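Local atomic coordinates of Alpha/beta hydrolase fold protein (Chitinophaga pinensis, PDB entry 4PW0), a protein that is of unknown substrate but probably works as a hydrolase, as a member of the alpha/beta hydrolase fold family. Residues 65-73 with 88-96; 219-230 with 242-251. All blocks are in the same frame, centred on the assembly; numbering follows the deposited sequence. Where two conformers were deposited one is given.

Contact 1. Residues 65-73 with 88-96; sequences QLIIFDNKG and MTADALEFI
Phe69 and Phe95 meet with their rings nearly parallel but slid apart, the planes 21° from each other and the centroids 4.8 Å apart. CD2 of Phe95 lies over one face of the Phe69 ring, displaced toward its rim, and CE2 of Phe95 comes 3.5 Å from CG of Phe69. The Phe69 ring is carried between its own backbone N and carbonyl carbon (chi1 77°), which turns one face of the ring to Phe95 CD2 and brings CZ to the Ala92 methyl. Beyond the stack, CZ of Phe69 packs 3.8 Å from CB of Ala92, whose small methyl lets the broad ring come close to the helix backbone. At the edge of the Phe95 ring, near its plane, CG2 of Ile67 meets CZ, a branched filler suited to the strand.

Where the strand has given way to loop, the contact turns polar at Asn71. Its ND2 donates to Met88 O at 3.1 Å and 163°, from above the carbonyl plane, while the helical N-H of Ala92 reaches the same oxygen from the opposite face; one carbonyl thus serves both helix and loop. The amide is fixed at its other end too, because OD1 accepts the N-H of Lys72 at 2.8 Å on a lone pair. At the outer edge Lys72, bent at chi3, crosses the Asp91 carboxylate and forms a salt bridge whose NZ to OD1 hydrogen bond, 3.3 Å, is weak; water 2 links NZ to OD2, and water 4, which accepts from NZ, may donate to OD1. Glu94 lies nearby, but its carboxylate is held by Tyr26 and Asn22.

The contact is buried packing of helix 85-98 on the central sheet: strand 66-69 runs between strands 24-31 and 39-42, Phe42 meets Phe69 edge-to-face, Tyr26 flanks Phe95, and helix 111-122 touches Met88 and Thr89.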
loop_
_atom_site.group_PDB
_atom_site.type_symbol
_atom_site.label_atom_id
_atom_site.label_comp_id
_atom_site.label_asym_id
_atom_site.label_seq_id
_atom_site.Cartn_x
_atom_site.Cartn_y
_atom_site.Cartn_z
ATOM N N GLN A 65 10.824 -2.520 -20.512
ATOM C CA GLN A 65 11.781 -3.607 -20.636
ATOM C C GLN A 65 12.128 -4.058 -19.217
ATOM O O GLN A 65 12.422 -3.198 -18.370
ATOM C CB GLN A 65 13.035 -3.106 -21.356
ATOM C CG GLN A 65 14.062 -4.187 -21.632
ATOM C CD GLN A 65 15.291 -3.631 -22.306
ATOM O OE1 GLN A 65 15.372 -2.432 -22.584
ATOM N NE2 GLN A 65 16.244 -4.499 -22.592
ATOM N N LEU A 66 12.189 -5.357 -19.016
ATOM C CA LEU A 66 12.503 -5.929 -17.714
ATOM C C LEU A 66 13.668 -6.885 -17.875
ATOM O O LEU A 66 13.643 -7.776 -18.736
ATOM C CB LEU A 66 11.260 -6.630 -17.203
ATOM C CG LEU A 66 11.180 -7.065 -15.773
ATOM C CD1 LEU A 66 9.785 -7.155 -15.191
ATOM C CD2 LEU A 66 11.775 -8.471 -15.751
ATOM N N ILE A 67 14.704 -6.705 -17.064
ATOM C CA ILE A 67 15.868 -7.549 -17.083
ATOM C C ILE A 67 15.902 -8.355 -15.786
ATOM O O ILE A 67 15.857 -7.790 -14.688
ATOM C CB ILE A 67 17.184 -6.714 -17.187
ATOM C CG1 ILE A 67 17.200 -5.848 -18.458
ATOM C CG2 ILE A 67 18.407 -7.610 -17.066
ATOM C CD1 ILE A 67 17.379 -6.634 -19.689
ATOM N N ILE A 68 15.945 -9.664 -15.936
ATOM C CA ILE A 68 16.240 -10.598 -14.853
ATOM C C ILE A 68 17.601 -11.188 -15.119
ATOM O O ILE A 68 17.964 -11.431 -16.298
ATOM C CB ILE A 68 15.152 -11.682 -14.658
ATOM C CG1 ILE A 68 14.796 -12.415 -15.975
ATOM C CG2 ILE A 68 13.901 -11.071 -14.014
ATOM C CD1 ILE A 68 13.924 -13.634 -15.784
ATOM N N PHE A 69 18.396 -11.382 -14.090
ATOM C CA PHE A 69 19.747 -11.885 -14.246
ATOM C C PHE A 69 20.199 -12.740 -13.105
ATOM O O PHE A 69 19.715 -12.586 -11.968
ATOM C CB PHE A 69 20.749 -10.727 -14.486
ATOM C CG PHE A 69 21.111 -9.946 -13.248
ATOM C CD1 PHE A 69 20.214 -9.030 -12.681
ATOM C CD2 PHE A 69 22.328 -10.114 -12.665
ATOM C CE1 PHE A 69 20.564 -8.336 -11.534
ATOM C CE2 PHE A 69 22.698 -9.422 -11.524
ATOM C CZ PHE A 69 21.802 -8.523 -10.948
ATOM N N ASP A 70 21.185 -13.595 -13.366
ATOM C CA ASP A 70 21.891 -14.305 -12.336
ATOM C C ASP A 70 23.147 -13.525 -11.985
ATOM O O ASP A 70 24.015 -13.251 -12.862
ATOM C CB ASP A 70 22.274 -15.698 -12.739
ATOM C CG ASP A 70 21.130 -16.689 -12.784
ATOM O OD1 ASP A 70 20.198 -16.595 -11.956
ATOM O OD2 ASP A 70 21.183 -17.626 -13.674
ATOM N N ASN A 71 23.275 -13.108 -10.742
ATOM C CA ASN A 71 24.492 -12.454 -10.299
ATOM C C ASN A 71 25.668 -13.477 -10.337
ATOM O O ASN A 71 25.471 -14.671 -10.529
ATOM C CB ASN A 71 24.247 -11.816 -8.929
ATOM C CG ASN A 71 25.079 -10.558 -8.696
ATOM O OD1 ASN A 71 26.217 -10.416 -9.196
ATOM N ND2 ASN A 71 24.506 -9.595 -7.953
ATOM N N LYS A 72 26.901 -12.997 -10.106
ATOM C CA LYS A 72 28.109 -13.778 -10.291
ATOM C C LYS A 72 28.011 -15.082 -9.500
ATOM O O LYS A 72 27.645 -15.109 -8.320
ATOM C CB LYS A 72 29.301 -12.961 -9.811
ATOM C CG LYS A 72 30.632 -13.692 -9.988
ATOM C CD LYS A 72 31.811 -12.862 -9.486
ATOM C CE LYS A 72 32.114 -11.691 -10.381
ATOM N NZ LYS A 72 33.328 -10.971 -9.845
ATOM N N GLY A 73 28.273 -16.191 -10.187
ATOM C CA GLY A 73 28.278 -17.505 -9.602
ATOM C C GLY A 73 26.946 -18.212 -9.446
ATOM O O GLY A 73 26.899 -19.377 -9.101
HETATM N N MSE A 88 28.381 -8.004 -4.230
HETATM C CA MSE A 88 27.297 -8.356 -5.155
HETATM C C MSE A 88 26.754 -7.184 -5.903
HETATM O O MSE A 88 26.347 -7.295 -7.068
HETATM C CB MSE A 88 26.153 -9.014 -4.387
HETATM C CG MSE A 88 26.565 -10.348 -3.765
HETATM SE SE MSE A 88 25.063 -11.099 -2.737
HETATM C CE MSE A 88 26.000 -12.593 -1.993
ATOM N N THR A 89 26.751 -6.025 -5.256
ATOM C CA THR A 89 26.311 -4.782 -5.859
ATOM C C THR A 89 27.316 -4.332 -6.933
ATOM O O THR A 89 26.899 -3.950 -8.016
ATOM C CB THR A 89 26.126 -3.682 -4.787
ATOM O OG1 THR A 89 25.215 -4.136 -3.772
ATOM C CG2 THR A 89 25.580 -2.426 -5.406
ATOM N N ALA A 90 28.617 -4.394 -6.617
ATOM C CA ALA A 90 29.645 -4.046 -7.606
ATOM C C ALA A 90 29.578 -4.952 -8.832
ATOM O O ALA A 90 29.665 -4.496 -9.993
ATOM C CB ALA A 90 31.037 -4.162 -6.958
ATOM N N ASP A 91 29.346 -6.244 -8.585
ATOM C CA ASP A 91 29.225 -7.210 -9.675
ATOM C C ASP A 91 27.999 -6.921 -10.544
ATOM O O ASP A 91 28.045 -6.907 -11.784
ATOM C CB ASP A 91 29.186 -8.642 -9.164
ATOM C CG ASP A 91 30.501 -9.084 -8.473
ATOM O OD1 ASP A 91 31.584 -8.434 -8.755
ATOM O OD2 ASP A 91 30.483 -10.074 -7.697
ATOM N N ALA A 92 26.864 -6.652 -9.899
ATOM C CA ALA A 92 25.698 -6.313 -10.658
ATOM C C ALA A 92 25.900 -5.081 -11.527
ATOM O O ALA A 92 25.446 -5.013 -12.650
ATOM C CB ALA A 92 24.475 -6.112 -9.747
ATOM N N LEU A 93 26.570 -4.080 -10.979
ATOM C CA LEU A 93 26.832 -2.870 -11.720
ATOM C C LEU A 93 27.724 -3.111 -12.939
ATOM O O LEU A 93 27.470 -2.530 -13.990
ATOM C CB LEU A 93 27.459 -1.826 -10.797
ATOM C CG LEU A 93 26.489 -1.090 -9.875
ATOM C CD1 LEU A 93 27.261 -0.351 -8.775
ATOM C CD2 LEU A 93 25.608 -0.150 -10.666
ATOM N N GLU A 94 28.714 -3.995 -12.821
ATOM C CA GLU A 94 29.572 -4.284 -13.992
ATOM C C GLU A 94 28.718 -4.932 -15.093
ATOM O O GLU A 94 28.862 -4.635 -16.274
ATOM C CB GLU A 94 30.833 -5.098 -13.624
ATOM C CG GLU A 94 30.677 -6.594 -13.388
ATOM C CD GLU A 94 31.971 -7.373 -13.175
ATOM O OE1 GLU A 94 33.066 -6.754 -13.169
ATOM O OE2 GLU A 94 31.886 -8.615 -12.982
ATOM N N PHE A 95 27.790 -5.795 -14.702
ATOM C CA PHE A 95 26.882 -6.443 -15.628
ATOM C C PHE A 95 25.970 -5.452 -16.311
ATOM O O PHE A 95 25.842 -5.466 -17.538
ATOM C CB PHE A 95 26.064 -7.531 -14.890
ATOM C CG PHE A 95 24.818 -7.951 -15.603
ATOM C CD1 PHE A 95 24.861 -8.664 -16.789
ATOM C CD2 PHE A 95 23.567 -7.604 -15.087
ATOM C CE1 PHE A 95 23.699 -9.003 -17.443
ATOM C CE2 PHE A 95 22.415 -7.941 -15.742
ATOM C CZ PHE A 95 22.473 -8.628 -16.940
ATOM N N ILE A 96 25.313 -4.597 -15.534
ATOM C CA ILE A 96 24.312 -3.689 -16.069
ATOM C C ILE A 96 25.000 -2.692 -17.017
ATOM O O ILE A 96 24.502 -2.399 -18.108
ATOM C CB ILE A 96 23.624 -2.942 -14.921
ATOM C CG1 ILE A 96 22.820 -3.922 -14.048
ATOM C CG2 ILE A 96 22.743 -1.848 -15.466
ATOM C CD1 ILE A 96 22.443 -3.332 -12.701
HETATM O O HOH W 1 27.991 -10.927 -7.098
HETATM O O HOH W 2 32.909 -10.770 -6.796
HETATM O O HOH W 3 33.908 -10.251 -13.196
HETATM O O HOH W 4 33.453 -8.375 -10.491
#

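Contact 2. Residues 219-230 with 242-251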
loop_
_atom_site.group_PDB
_atom_site.type_symbol
_atom_site.label_atom_id
_atom_site.label_comp_id
_atom_site.label_asym_id
_atom_site.label_seq_id
_atom_site.Cartn_x
_atom_site.Cartn_y
_atom_site.Cartn_z
ATOM N N ILE A 219 19.955 5.198 5.931
ATOM C CA ILE A 219 18.781 4.942 5.084
ATOM C C ILE A 219 18.120 6.251 4.668
ATOM O O ILE A 219 17.651 6.390 3.550
ATOM C CB ILE A 219 17.737 4.038 5.809
ATOM C CG1 ILE A 219 18.202 2.594 5.781
ATOM C CG2 ILE A 219 16.360 4.113 5.126
ATOM C CD1 ILE A 219 18.337 2.045 4.382
ATOM N N THR A 220 18.115 7.239 5.566
ATOM C CA THR A 220 17.504 8.525 5.318
ATOM C C THR A 220 18.113 9.236 4.121
ATOM O O THR A 220 17.494 10.108 3.531
ATOM C CB THR A 220 17.639 9.431 6.565
ATOM O OG1 THR A 220 19.031 9.527 6.983
ATOM C CG2 THR A 220 16.759 8.899 7.721
ATOM N N SER A 221 19.356 8.852 3.754
ATOM C CA SER A 221 20.025 9.468 2.623
ATOM C C SER A 221 19.600 8.964 1.247
ATOM O O SER A 221 19.987 9.530 0.221
ATOM C CB SER A 221 21.544 9.329 2.746
ATOM O OG SER A 221 21.990 7.987 2.527
ATOM N N ILE A 222 18.782 7.892 1.200
ATOM C CA ILE A 222 18.311 7.404 -0.085
ATOM C C ILE A 222 17.095 8.255 -0.461
ATOM O O ILE A 222 16.035 8.122 0.134
ATOM C CB ILE A 222 17.931 5.913 0.003
ATOM C CG1 ILE A 222 19.195 5.048 0.184
ATOM C CG2 ILE A 222 17.146 5.514 -1.219
ATOM C CD1 ILE A 222 18.917 3.594 0.485
ATOM N N GLN A 223 17.286 9.156 -1.425
ATOM C CA GLN A 223 16.269 10.151 -1.740
ATOM C C GLN A 223 15.303 9.766 -2.831
ATOM O O GLN A 223 14.307 10.449 -3.048
ATOM C CB GLN A 223 16.932 11.478 -2.066
ATOM C CG GLN A 223 17.721 12.025 -0.889
ATOM C CD GLN A 223 18.219 13.411 -1.159
ATOM O OE1 GLN A 223 19.176 13.591 -1.881
ATOM N NE2 GLN A 223 17.555 14.389 -0.597
ATOM N N HIS A 224 15.569 8.643 -3.501
ATOM C CA HIS A 224 14.756 8.184 -4.593
ATOM C C HIS A 224 13.333 7.843 -4.158
ATOM O O HIS A 224 13.117 7.493 -3.002
ATOM C CB HIS A 224 15.317 6.884 -5.167
ATOM C CG HIS A 224 16.741 6.981 -5.592
ATOM N ND1 HIS A 224 17.778 7.056 -4.690
ATOM C CD2 HIS A 224 17.292 6.986 -6.825
ATOM C CE1 HIS A 224 18.913 7.154 -5.363
ATOM N NE2 HIS A 224 18.645 7.102 -6.651
ATOM N N PRO A 225 12.370 7.917 -5.076
ATOM C CA PRO A 225 11.070 7.280 -4.775
ATOM C C PRO A 225 11.259 5.763 -4.553
ATOM O O PRO A 225 11.940 5.095 -5.343
ATOM C CB PRO A 225 10.250 7.529 -6.030
ATOM C CG PRO A 225 11.003 8.568 -6.815
ATOM C CD PRO A 225 12.438 8.365 -6.464
ATOM N N VAL A 226 10.654 5.257 -3.483
ATOM C CA VAL A 226 10.754 3.843 -3.137
ATOM C C VAL A 226 9.363 3.298 -2.909
ATOM O O VAL A 226 8.512 3.965 -2.289
ATOM C CB VAL A 226 11.608 3.619 -1.860
ATOM C CG1 VAL A 226 11.792 2.128 -1.573
ATOM C CG2 VAL A 226 12.978 4.276 -2.014
ATOM N N PHE A 227 9.146 2.051 -3.332
ATOM C CA PHE A 227 7.911 1.344 -3.027
ATOM C C PHE A 227 8.306 0.090 -2.258
ATOM O O PHE A 227 9.064 -0.754 -2.791
ATOM C CB PHE A 227 7.224 0.986 -4.325
ATOM C CG PHE A 227 5.970 0.182 -4.179
ATOM C CD1 PHE A 227 5.110 0.375 -3.092
ATOM C CD2 PHE A 227 5.639 -0.755 -5.128
ATOM C CE1 PHE A 227 3.915 -0.326 -2.992
ATOM C CE2 PHE A 227 4.445 -1.450 -5.042
ATOM C CZ PHE A 227 3.608 -1.268 -3.960
ATOM N N VAL A 228 7.846 -0.020 -1.010
ATOM C CA VAL A 228 8.240 -1.116 -0.109
ATOM C C VAL A 228 6.999 -2.008 0.038
ATOM O O VAL A 228 5.942 -1.525 0.434
ATOM C CB VAL A 228 8.656 -0.590 1.267
ATOM C CG1 VAL A 228 9.010 -1.739 2.177
ATOM C CG2 VAL A 228 9.819 0.404 1.194
ATOM N N VAL A 229 7.173 -3.302 -0.234
ATOM C CA VAL A 229 6.084 -4.290 -0.130
ATOM C C VAL A 229 6.497 -5.393 0.852
ATOM O O VAL A 229 7.641 -5.891 0.853
ATOM C CB VAL A 229 5.788 -4.914 -1.503
ATOM C CG1 VAL A 229 4.793 -6.071 -1.411
ATOM C CG2 VAL A 229 5.293 -3.852 -2.466
ATOM N N GLN A 230 5.549 -5.787 1.695
ATOM C CA GLN A 230 5.788 -6.851 2.671
ATOM C C GLN A 230 4.463 -7.503 3.051
ATOM O O GLN A 230 3.400 -6.900 2.866
ATOM C CB GLN A 230 6.521 -6.230 3.864
ATOM C CG GLN A 230 6.926 -7.146 5.007
ATOM C CD GLN A 230 7.743 -8.325 4.545
ATOM O OE1 GLN A 230 7.191 -9.252 3.927
ATOM N NE2 GLN A 230 9.024 -8.355 4.850
ATOM N N SER A 242 9.893 -3.433 7.606
ATOM C CA SER A 242 9.423 -2.725 6.431
ATOM C C SER A 242 8.755 -1.410 6.825
ATOM O O SER A 242 8.868 -0.399 6.085
ATOM C CB SER A 242 8.504 -3.607 5.596
ATOM O OG SER A 242 9.260 -4.642 4.959
ATOM N N TYR A 243 8.054 -1.410 7.946
ATOM C CA TYR A 243 7.601 -0.148 8.532
ATOM C C TYR A 243 8.793 0.744 8.878
ATOM O O TYR A 243 8.774 1.954 8.620
ATOM C CB TYR A 243 6.675 -0.381 9.721
ATOM C CG TYR A 243 6.056 0.874 10.305
ATOM C CD1 TYR A 243 5.442 1.786 9.514
ATOM C CD2 TYR A 243 6.156 1.159 11.650
ATOM C CE1 TYR A 243 4.888 2.913 10.011
ATOM C CE2 TYR A 243 5.627 2.320 12.160
ATOM C CZ TYR A 243 4.959 3.175 11.300
ATOM O OH TYR A 243 4.358 4.308 11.747
ATOM N N GLU A 244 9.877 0.163 9.400
ATOM C CA GLU A 244 11.093 0.939 9.647
ATOM C C GLU A 244 11.667 1.550 8.386
ATOM O O GLU A 244 12.063 2.727 8.379
ATOM C CB GLU A 244 12.198 0.102 10.320
ATOM C CG GLU A 244 11.947 -0.137 11.792
ATOM C CD GLU A 244 12.227 1.092 12.653
ATOM O OE1 GLU A 244 12.607 2.157 12.086
ATOM O OE2 GLU A 244 12.083 0.984 13.888
ATOM N N LEU A 245 11.717 0.787 7.296
ATOM C CA LEU A 245 12.140 1.348 6.013
ATOM C C LEU A 245 11.281 2.546 5.651
ATOM O O LEU A 245 11.788 3.606 5.228
ATOM C CB LEU A 245 12.134 0.309 4.865
ATOM C CG LEU A 245 13.281 -0.705 4.842
ATOM C CD1 LEU A 245 12.946 -1.837 3.917
ATOM C CD2 LEU A 245 14.592 -0.035 4.421
ATOM N N PHE A 246 9.978 2.395 5.759
ATOM C CA PHE A 246 9.035 3.462 5.420
ATOM C C PHE A 246 9.266 4.705 6.309
ATOM O O PHE A 246 9.254 5.851 5.809
ATOM C CB PHE A 246 7.593 2.974 5.621
ATOM C CG PHE A 246 6.559 4.069 5.536
ATOM C CD1 PHE A 246 6.139 4.575 4.312
ATOM C CD2 PHE A 246 6.038 4.609 6.698
ATOM C CE1 PHE A 246 5.248 5.631 4.255
ATOM C CE2 PHE A 246 5.151 5.656 6.637
ATOM C CZ PHE A 246 4.749 6.160 5.399
ATOM N N LYS A 247 9.497 4.491 7.612
ATOM C CA LYS A 247 9.739 5.612 8.525
ATOM C C LYS A 247 11.022 6.361 8.205
ATOM O O LYS A 247 11.053 7.591 8.280
ATOM C CB LYS A 247 9.818 5.131 9.965
ATOM C CG LYS A 247 8.487 4.696 10.497
ATOM C CD LYS A 247 8.469 4.597 12.000
ATOM C CE LYS A 247 9.274 3.515 12.536
ATOM N NZ LYS A 247 9.187 3.627 14.027
ATOM N N GLN A 248 12.076 5.637 7.857
ATOM C CA GLN A 248 13.378 6.235 7.699
ATOM C C GLN A 248 13.604 6.836 6.320
ATOM O O GLN A 248 14.268 7.851 6.189
ATOM C CB GLN A 248 14.478 5.238 8.066
ATOM C CG GLN A 248 14.472 4.805 9.539
ATOM C CD GLN A 248 15.506 3.720 9.839
ATOM O OE1 GLN A 248 16.649 3.852 9.459
ATOM N NE2 GLN A 248 15.092 2.649 10.531
ATOM N N LEU A 249 13.044 6.222 5.277
ATOM C CA LEU A 249 13.158 6.746 3.939
ATOM C C LEU A 249 12.336 8.021 3.785
ATOM O O LEU A 249 11.271 8.139 4.371
ATOM C CB LEU A 249 12.680 5.708 2.909
ATOM C CG LEU A 249 13.633 4.513 2.722
ATOM C CD1 LEU A 249 12.917 3.391 1.992
ATOM C CD2 LEU A 249 14.878 4.911 1.941
ATOM N N PRO A 250 12.849 8.985 3.019
ATOM C CA PRO A 250 12.081 10.230 2.863
ATOM C C PRO A 250 10.930 10.161 1.876
ATOM O O PRO A 250 9.991 10.953 1.994
ATOM C CB PRO A 250 13.141 11.202 2.407
ATOM C CG PRO A 250 14.204 10.380 1.720
ATOM C CD PRO A 250 14.245 9.117 2.554
ATOM N N ASP A 251 10.998 9.257 0.903
ATOM C CA ASP A 251 9.986 9.185 -0.155
ATOM C C ASP A 251 9.594 7.744 -0.481
ATOM O O ASP A 251 9.680 7.317 -1.618
ATOM C CB ASP A 251 10.442 9.923 -1.428
ATOM C CG ASP A 251 9.333 10.107 -2.438
ATOM O OD1 ASP A 251 8.140 10.144 -2.010
ATOM O OD2 ASP A 251 9.649 10.208 -3.659
HETATM O O HOH W 5 19.896 4.454 8.787
HETATM O O HOH W 6 13.192 7.714 -0.263
HETATM O O HOH W 7 12.043 11.251 -4.357
HETATM O O HOH W 8 10.286 -5.146 2.395
HETATM O O HOH W 9 10.497 -6.515 6.538
#
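Leu249 is the apolar hub between the two segments, reaching across with both methyls although its CB points away. CD2 lies 3.6 Å from CG2 of Ile219 and also touches CB of Ile222, while CD1 meets CG1 of Val226 at 3.9 Å; chi1 of -72° sets CG beside the backbone N, from where the fork spans loop and strand. Replacing Leu249 with an alanine would probably leave Ile219, Ile222 and Val226 without their common partner and open a gap between them. Farther along, Val228 uses CG1 against CB of Ser242 and CD1 of Leu245, its beta-branched shape suiting a strand that faces a helix. Pro250, just past the helix, lays CD 3.2 Å from Ile222 O.

Hydrogen bonding directly across the contact rests on backbone: Val226 N donates to Asp251 O at 2.9 Å and 160°, beginning the parallel pairing of strands 226-231 and 252-257. Beside it Pro225, which has no N-H to offer, sends its CA-H toward the same oxygen.

Waters bridge several further polar groups. Water 6 takes the Asp251 N-H and donates to Ile222 O and His224 O, and water 7 links Gln223 O to Asp251 OD2, while OD1 is hydrogen-bonded to Tyr283. Water 9 accepts from both Gln230 NE2 and Ser242 OG; NE2 also donates to Asp234, the probable acid of a Ser-His-Asp triad.

In this beta-alpha-beta crossover, helix and following turn thus pack on strand 226-231 and its lead-in mostly through aliphatic groups, with a backbone bond and waters at the Asp251 end and waters at the Ser242 end, where Gln230 is probably a second-shell residue holding Asp234.

Contact 1 and contact 2 lie in series along the chain, the first closing before the second opens, and their centres are 23 Å apart. Their nearest atoms stay about 11 Å from each other, so neither touches the other. What they share is the mixed central sheet: strand 66-69 and strand 226-231 are separated in it by strands 39-42, 104-109 and 127-133. Each contact seats a helix, 85-98 or 240-248, on that sheet. In the sheet they flank strand 104-109, which leads to the likely nucleophile Ser110, while the strand of contact 2 leads toward Asp234, its probable triad acid.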